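Local coordinates for protein PRD-containing transcription regulator (Lactobacillus casei, PDB 3NUF) that is probably a transcription regulator built on a PRD, the helical domain through which the phosphotransferase system commonly controls bacterial gene regulators, at residues A[56-61]-A[91-96]; A[9-14]-A[30-35]. One frame throughout, in Å; residues are numbered along the deposited sequence. Where two conformers were deposited one is given.

How the interactions relate
From the N terminus, residues 9-14 run past helix 25-41 and touch it at 30-35, so interaction 2 closes a loop of 15 intervening residues, most of them in helices 13-21 and 25-41. Only afterwards does interaction 1 open: helix 48-67, at 56-61, meets helix 84-97, at 91-96, with 29 residues between. The two loops therefore follow in series and neither nest nor cross. Their centres lie 13 Å apart, yet they touch through helix 25-41: Leu58 CD1 is 3.8 Å from Val35 CG2, and His96 stacks on Tyr34. An ethanediol, probably from the crystallisation liquor, lies beside both.

Interaction 1. Residues A[56-61]-A[91-96]; sequences NHLIEM and DQVVQH. With EDO (1,2-ethanediol), chain G; EDO (1,2-ethanediol), chain F.
No flat group enters the two places where the helices touch, Leu58 on Val93 and Met61 on Val94; the rings and amide lie around them. One face of the His96 ring stacks on Tyr34 of helix 25-41, while at its edge, in the ring plane, ND1 is hydrogen-bonded to O2 of an ethanediol at 3.1 Å. The other end of this diol lies beside the Gln92 amide, but that contact is too short to be trusted. On helix 48-67 the His57 ring meets His111, their planes inclined by about 20°.

The direct contact is wholly apolar, with no hydrogen bond between the segments. Leu58 CD2 comes within 4.1 Å of Val93 CG1, the two side chains crossing at about a right angle. The CB of Leu58 does not point at helix 84-97, and it is the CD2 end that comes nearer, whereas Val93 points its CB at helix 48-67. Met61, present as selenomethionine, reaches farther: its chain runs extended as far as SE and then bends (chi3 60°), bringing CE to 3.7 Å from Val94 CG2, again with crossing side chains. With Val94 CG1 anti to the backbone N (chi1 171°), CG2 lies beside that N and is the methyl that meets Met61.

The nearest CA pairs, Leu58 to Val93 at 9.4 Å and Met61 to Val94 at 8.3 Å, set the helices well apart, and just 118 Å² is buried between them. Val35 touches both Leu58 and Val93, while Leu100 and Glu104 each touch both Met61 and Val94, so neighbouring parts of the chain complete this buried site. Such a sparse meeting of two helices through methyl groups, completed by helices 25-41 and 104-115 and by Leu100, belongs to the interior of the all-helical PRD bundle.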
loop_
_atom_site.group_PDB
_atom_site.type_symbol
_atom_site.label_atom_id
_atom_site.label_comp_id
_atom_site.label_asym_id
_atom_site.label_seq_id
_atom_site.Cartn_x
_atom_site.Cartn_y
_atom_site.Cartn_z
ATOM N N ASN A 56 -2.023 5.291 5.843
ATOM C CA ASN A 56 -0.943 5.768 6.681
ATOM C C ASN A 56 0.384 5.155 6.225
ATOM O O ASN A 56 1.406 5.836 6.105
ATOM C CB ASN A 56 -1.231 5.450 8.181
ATOM C CG ASN A 56 -0.139 5.931 9.109
ATOM O OD1 ASN A 56 -0.074 7.112 9.412
ATOM N ND2 ASN A 56 0.765 5.010 9.524
ATOM N N HIS A 57 0.350 3.862 5.958
ATOM C CA HIS A 57 1.581 3.175 5.563
ATOM C C HIS A 57 2.033 3.602 4.162
ATOM O O HIS A 57 3.234 3.805 3.924
ATOM C CB HIS A 57 1.434 1.665 5.618
ATOM C CG HIS A 57 2.738 0.961 5.436
ATOM N ND1 HIS A 57 3.772 1.139 6.342
ATOM C CD2 HIS A 57 3.231 0.203 4.425
ATOM C CE1 HIS A 57 4.843 0.490 5.887
ATOM N NE2 HIS A 57 4.540 -0.095 4.735
ATOM N N LEU A 58 1.082 3.752 3.250
ATOM C CA LEU A 58 1.425 4.207 1.895
ATOM C C LEU A 58 2.042 5.604 1.906
ATOM O O LEU A 58 3.028 5.881 1.212
ATOM C CB LEU A 58 0.250 4.150 0.947
ATOM C CG LEU A 58 -0.292 2.789 0.549
ATOM C CD1 LEU A 58 -1.664 2.952 -0.169
ATOM C CD2 LEU A 58 0.725 1.969 -0.246
ATOM N N ILE A 59 1.500 6.501 2.714
ATOM C CA ILE A 59 2.099 7.823 2.866
ATOM C C ILE A 59 3.513 7.769 3.411
ATOM O O ILE A 59 4.405 8.484 2.908
ATOM C CB ILE A 59 1.193 8.722 3.721
ATOM C CG1 ILE A 59 -0.072 9.046 2.909
ATOM C CG2 ILE A 59 1.898 10.022 4.138
ATOM C CD1 ILE A 59 -1.226 9.732 3.742
ATOM N N GLU A 60 3.741 6.905 4.392
ATOM C CA GLU A 60 5.079 6.713 4.914
ATOM C C GLU A 60 6.063 6.202 3.845
ATOM O O GLU A 60 7.173 6.710 3.712
ATOM C CB GLU A 60 5.034 5.750 6.112
ATOM C CG GLU A 60 6.401 5.379 6.641
ATOM C CD GLU A 60 6.347 4.294 7.735
ATOM O OE1 GLU A 60 5.648 4.582 8.741
ATOM O OE2 GLU A 60 6.957 3.185 7.592
HETATM N N MSE A 61 5.626 5.218 3.073
HETATM C CA MSE A 61 6.454 4.674 1.963
HETATM C C MSE A 61 6.750 5.735 0.899
HETATM O O MSE A 61 7.869 5.861 0.436
HETATM C CB MSE A 61 5.754 3.500 1.295
HETATM C CG MSE A 61 5.592 2.264 2.155
HETATM SE SE MSE A 61 4.563 0.865 1.313
HETATM C CE MSE A 61 5.718 0.639 -0.176
ATOM N N ASP A 91 4.927 -6.223 -3.929
ATOM C CA ASP A 91 6.088 -5.948 -4.764
ATOM C C ASP A 91 5.733 -5.003 -5.915
ATOM O O ASP A 91 6.490 -4.083 -6.219
ATOM C CB ASP A 91 6.644 -7.271 -5.322
ATOM C CG ASP A 91 7.889 -7.077 -6.132
ATOM O OD1 ASP A 91 8.939 -6.926 -5.535
ATOM O OD2 ASP A 91 7.827 -7.075 -7.356
ATOM N N GLN A 92 4.587 -5.214 -6.536
ATOM C CA GLN A 92 4.170 -4.347 -7.636
ATOM C C GLN A 92 4.018 -2.921 -7.138
ATOM O O GLN A 92 4.434 -1.969 -7.819
ATOM C CB GLN A 92 2.851 -4.828 -8.220
ATOM C CG GLN A 92 2.441 -4.022 -9.416
ATOM C CD GLN A 92 1.311 -4.636 -10.214
ATOM O OE1 GLN A 92 0.943 -5.791 -10.029
ATOM N NE2 GLN A 92 0.767 -3.844 -11.132
ATOM N N VAL A 93 3.432 -2.726 -5.966
ATOM C CA VAL A 93 3.259 -1.365 -5.431
ATOM C C VAL A 93 4.577 -0.681 -5.136
ATOM O O VAL A 93 4.819 0.468 -5.521
ATOM C CB VAL A 93 2.404 -1.367 -4.184
ATOM C CG1 VAL A 93 2.301 0.065 -3.516
ATOM C CG2 VAL A 93 0.993 -1.833 -4.482
ATOM N N VAL A 94 5.473 -1.428 -4.508
ATOM C CA VAL A 94 6.824 -0.879 -4.182
ATOM C C VAL A 94 7.541 -0.445 -5.453
ATOM O O VAL A 94 8.087 0.660 -5.523
ATOM C CB VAL A 94 7.638 -1.933 -3.464
ATOM C CG1 VAL A 94 9.133 -1.487 -3.310
ATOM C CG2 VAL A 94 7.014 -2.259 -2.085
ATOM N N GLN A 95 7.531 -1.279 -6.478
ATOM C CA GLN A 95 8.158 -0.953 -7.727
ATOM C C GLN A 95 7.512 0.194 -8.449
ATOM O O GLN A 95 8.197 0.969 -9.114
ATOM C CB GLN A 95 8.300 -2.202 -8.583
ATOM C CG GLN A 95 9.139 -3.311 -7.949
ATOM C CD GLN A 95 10.518 -2.861 -7.543
ATOM O OE1 GLN A 95 10.943 -2.979 -6.361
ATOM N NE2 GLN A 95 11.216 -2.340 -8.464
ATOM N N HIS A 96 6.208 0.254 -8.375
ATOM C CA HIS A 96 5.450 1.368 -8.938
ATOM C C HIS A 96 5.816 2.696 -8.321
ATOM O O HIS A 96 6.012 3.658 -9.063
ATOM C CB HIS A 96 3.921 1.118 -8.771
ATOM C CG HIS A 96 3.066 2.301 -9.080
ATOM N ND1 HIS A 96 2.753 2.652 -10.368
ATOM C CD2 HIS A 96 2.470 3.202 -8.275
ATOM C CE1 HIS A 96 1.963 3.724 -10.329
ATOM N NE2 HIS A 96 1.804 4.097 -9.074
HETATM C C1 EDO G . 1.547 -0.444 -12.720
HETATM O O1 EDO G . 1.020 -1.494 -11.906
HETATM C C2 EDO G . 3.035 -0.641 -12.815
HETATM O O2 EDO G . 3.702 0.544 -12.361
HETATM C C1 EDO F . 4.086 12.866 0.698
HETATM O O1 EDO F . 5.160 13.758 0.351
HETATM C C2 EDO F . 4.552 11.579 1.364
HETATM O O2 EDO F . 4.994 11.769 2.713
#

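Interaction 2. Residues A[9-14]-A[30-35]; sequences VELPTE and ALVNYV. With EDO (1,2-ethanediol), chain G.
Val9 lies beside the Asn33 side chain, the two running past each other in opposite directions. Its CB stands 3.5 Å from Asn33 OD1 and its CG1 3.6 Å, so an aliphatic surface meets the amide oxygen without a direct hydrogen bond. The backbone of Val9 turns the contact polar: one water donates to Val9 O at 2.7 Å and to Asn33 OD1 at 2.8 Å, committing both of its hydrogens to the bridge. With CG of Asn33 anti to its backbone carbonyl carbon (chi1 -70°) and chi2 at -13°, OD1 is the amide atom placed at residues 9-14, although the CB does not point there.

Two residues on, Leu11 sends CD2 to within 3.8 Å of Val32 CG1, the side chains meeting at a slant. Its CD1 also approaches Asn33 OD1, at 4.1 Å, so the same oxygen borders both apolar residues. Leu11 reaches Ile36 and Ile19 as well, which places it between helices 25-41 and 13-21. Pro12 then takes the N-cap position of helix 13-21 and packs on Asp48 and Leu51 of helix 48-67.

With no direct hydrogen bond between the segments, the 170 Å² interface relies on van der Waals contact plus one water bridge, which gives a hydrogen to each of two oxygens, Val9 O and Asn33 OD1, that cannot bond each other because both are acceptors.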
loop_
_atom_site.group_PDB
_atom_site.type_symbol
_atom_site.label_atom_id
_atom_site.label_comp_id
_atom_site.label_asym_id
_atom_site.label_seq_id
_atom_site.Cartn_x
_atom_site.Cartn_y
_atom_site.Cartn_z
ATOM N N VAL A 9 -12.536 6.683 -7.648
ATOM C CA VAL A 9 -12.411 6.313 -6.242
ATOM C C VAL A 9 -12.809 7.492 -5.355
ATOM O O VAL A 9 -12.251 8.592 -5.475
ATOM C CB VAL A 9 -10.964 5.826 -5.907
ATOM C CG1 VAL A 9 -10.837 5.532 -4.407
ATOM C CG2 VAL A 9 -10.592 4.588 -6.756
ATOM N N GLU A 10 -13.727 7.231 -4.427
ATOM C CA GLU A 10 -14.165 8.233 -3.457
ATOM C C GLU A 10 -13.743 7.814 -2.038
ATOM O O GLU A 10 -14.376 6.967 -1.408
ATOM C CB GLU A 10 -15.683 8.437 -3.565
ATOM C CG GLU A 10 -16.113 9.174 -4.864
ATOM C CD GLU A 10 -17.616 9.460 -4.935
ATOM O OE1 GLU A 10 -18.399 8.662 -4.370
ATOM O OE2 GLU A 10 -18.010 10.481 -5.555
ATOM N N LEU A 11 -12.705 8.468 -1.530
ATOM C CA LEU A 11 -12.066 8.061 -0.303
ATOM C C LEU A 11 -12.838 8.521 0.913
ATOM O O LEU A 11 -13.443 9.584 0.894
ATOM C CB LEU A 11 -10.661 8.641 -0.309
ATOM C CG LEU A 11 -9.806 8.183 -1.520
ATOM C CD1 LEU A 11 -8.485 8.953 -1.485
ATOM C CD2 LEU A 11 -9.559 6.655 -1.510
ATOM N N PRO A 12 -12.758 7.762 2.012
ATOM C CA PRO A 12 -13.401 8.191 3.254
ATOM C C PRO A 12 -12.804 9.453 3.815
ATOM O O PRO A 12 -11.623 9.781 3.602
ATOM C CB PRO A 12 -13.108 7.039 4.218
ATOM C CG PRO A 12 -12.696 5.936 3.426
ATOM C CD PRO A 12 -12.135 6.447 2.127
ATOM N N THR A 13 -13.617 10.193 4.568
ATOM C CA THR A 13 -13.166 11.404 5.191
ATOM C C THR A 13 -11.814 11.325 5.896
ATOM O O THR A 13 -10.983 12.211 5.742
ATOM C CB THR A 13 -14.237 11.835 6.258
ATOM O OG1 THR A 13 -15.477 12.015 5.571
ATOM C CG2 THR A 13 -13.833 13.111 6.957
ATOM N N GLU A 14 -11.635 10.269 6.684
ATOM C CA GLU A 14 -10.394 10.113 7.458
ATOM C C GLU A 14 -9.193 9.893 6.561
ATOM O O GLU A 14 -8.113 10.411 6.856
ATOM C CB GLU A 14 -10.485 8.958 8.435
ATOM C CG GLU A 14 -11.605 9.132 9.500
ATOM C CD GLU A 14 -13.042 8.831 9.020
ATOM O OE1 GLU A 14 -13.275 8.369 7.881
ATOM O OE2 GLU A 14 -13.959 9.049 9.832
ATOM N N ALA A 30 -3.090 9.825 -5.677
ATOM C CA ALA A 30 -2.844 8.935 -6.804
ATOM C C ALA A 30 -2.438 7.535 -6.351
ATOM O O ALA A 30 -2.934 6.522 -6.863
ATOM C CB ALA A 30 -1.773 9.508 -7.723
ATOM N N LEU A 31 -1.575 7.508 -5.342
ATOM C CA LEU A 31 -1.064 6.203 -4.850
ATOM C C LEU A 31 -2.183 5.383 -4.161
ATOM O O LEU A 31 -2.318 4.190 -4.431
ATOM C CB LEU A 31 0.128 6.431 -3.908
ATOM C CG LEU A 31 0.738 5.179 -3.290
ATOM C CD1 LEU A 31 1.196 4.202 -4.370
ATOM C CD2 LEU A 31 1.918 5.562 -2.378
ATOM N N VAL A 32 -2.921 6.006 -3.239
ATOM C CA VAL A 32 -4.040 5.299 -2.626
ATOM C C VAL A 32 -5.026 4.798 -3.673
ATOM O O VAL A 32 -5.474 3.634 -3.633
ATOM C CB VAL A 32 -4.735 6.218 -1.592
ATOM C CG1 VAL A 32 -6.002 5.549 -1.051
ATOM C CG2 VAL A 32 -3.820 6.495 -0.460
ATOM N N ASN A 33 -5.411 5.653 -4.624
ATOM C CA ASN A 33 -6.282 5.230 -5.679
ATOM C C ASN A 33 -5.730 4.015 -6.435
ATOM O O ASN A 33 -6.440 3.059 -6.751
ATOM C CB ASN A 33 -6.486 6.341 -6.708
ATOM C CG ASN A 33 -7.311 7.513 -6.219
ATOM O OD1 ASN A 33 -7.946 7.458 -5.211
ATOM N ND2 ASN A 33 -7.275 8.593 -7.004
ATOM N N TYR A 34 -4.423 4.085 -6.787
ATOM C CA TYR A 34 -3.751 3.002 -7.511
ATOM C C TYR A 34 -3.833 1.686 -6.742
ATOM O O TYR A 34 -4.166 0.619 -7.301
ATOM C CB TYR A 34 -2.300 3.381 -7.813
ATOM C CG TYR A 34 -1.425 2.274 -8.306
ATOM C CD1 TYR A 34 -1.349 1.990 -9.650
ATOM C CD2 TYR A 34 -0.653 1.517 -7.439
ATOM C CE1 TYR A 34 -0.536 0.988 -10.109
ATOM C CE2 TYR A 34 0.130 0.486 -7.896
ATOM C CZ TYR A 34 0.175 0.257 -9.226
ATOM O OH TYR A 34 0.990 -0.764 -9.715
ATOM N N VAL A 35 -3.533 1.747 -5.455
ATOM C CA VAL A 35 -3.550 0.528 -4.626
ATOM C C VAL A 35 -4.972 -0.072 -4.512
ATOM O O VAL A 35 -5.157 -1.293 -4.620
ATOM C CB VAL A 35 -2.918 0.725 -3.292
ATOM C CG1 VAL A 35 -3.031 -0.540 -2.438
ATOM C CG2 VAL A 35 -1.434 1.066 -3.464
HETATM C C1 EDO G . 1.547 -0.444 -12.720
HETATM O O1 EDO G . 1.020 -1.494 -11.906
HETATM C C2 EDO G . 3.035 -0.641 -12.815
HETATM O O2 EDO G . 3.702 0.544 -12.361
HETATM O O HOH W 1 -9.806 9.498 -4.779
#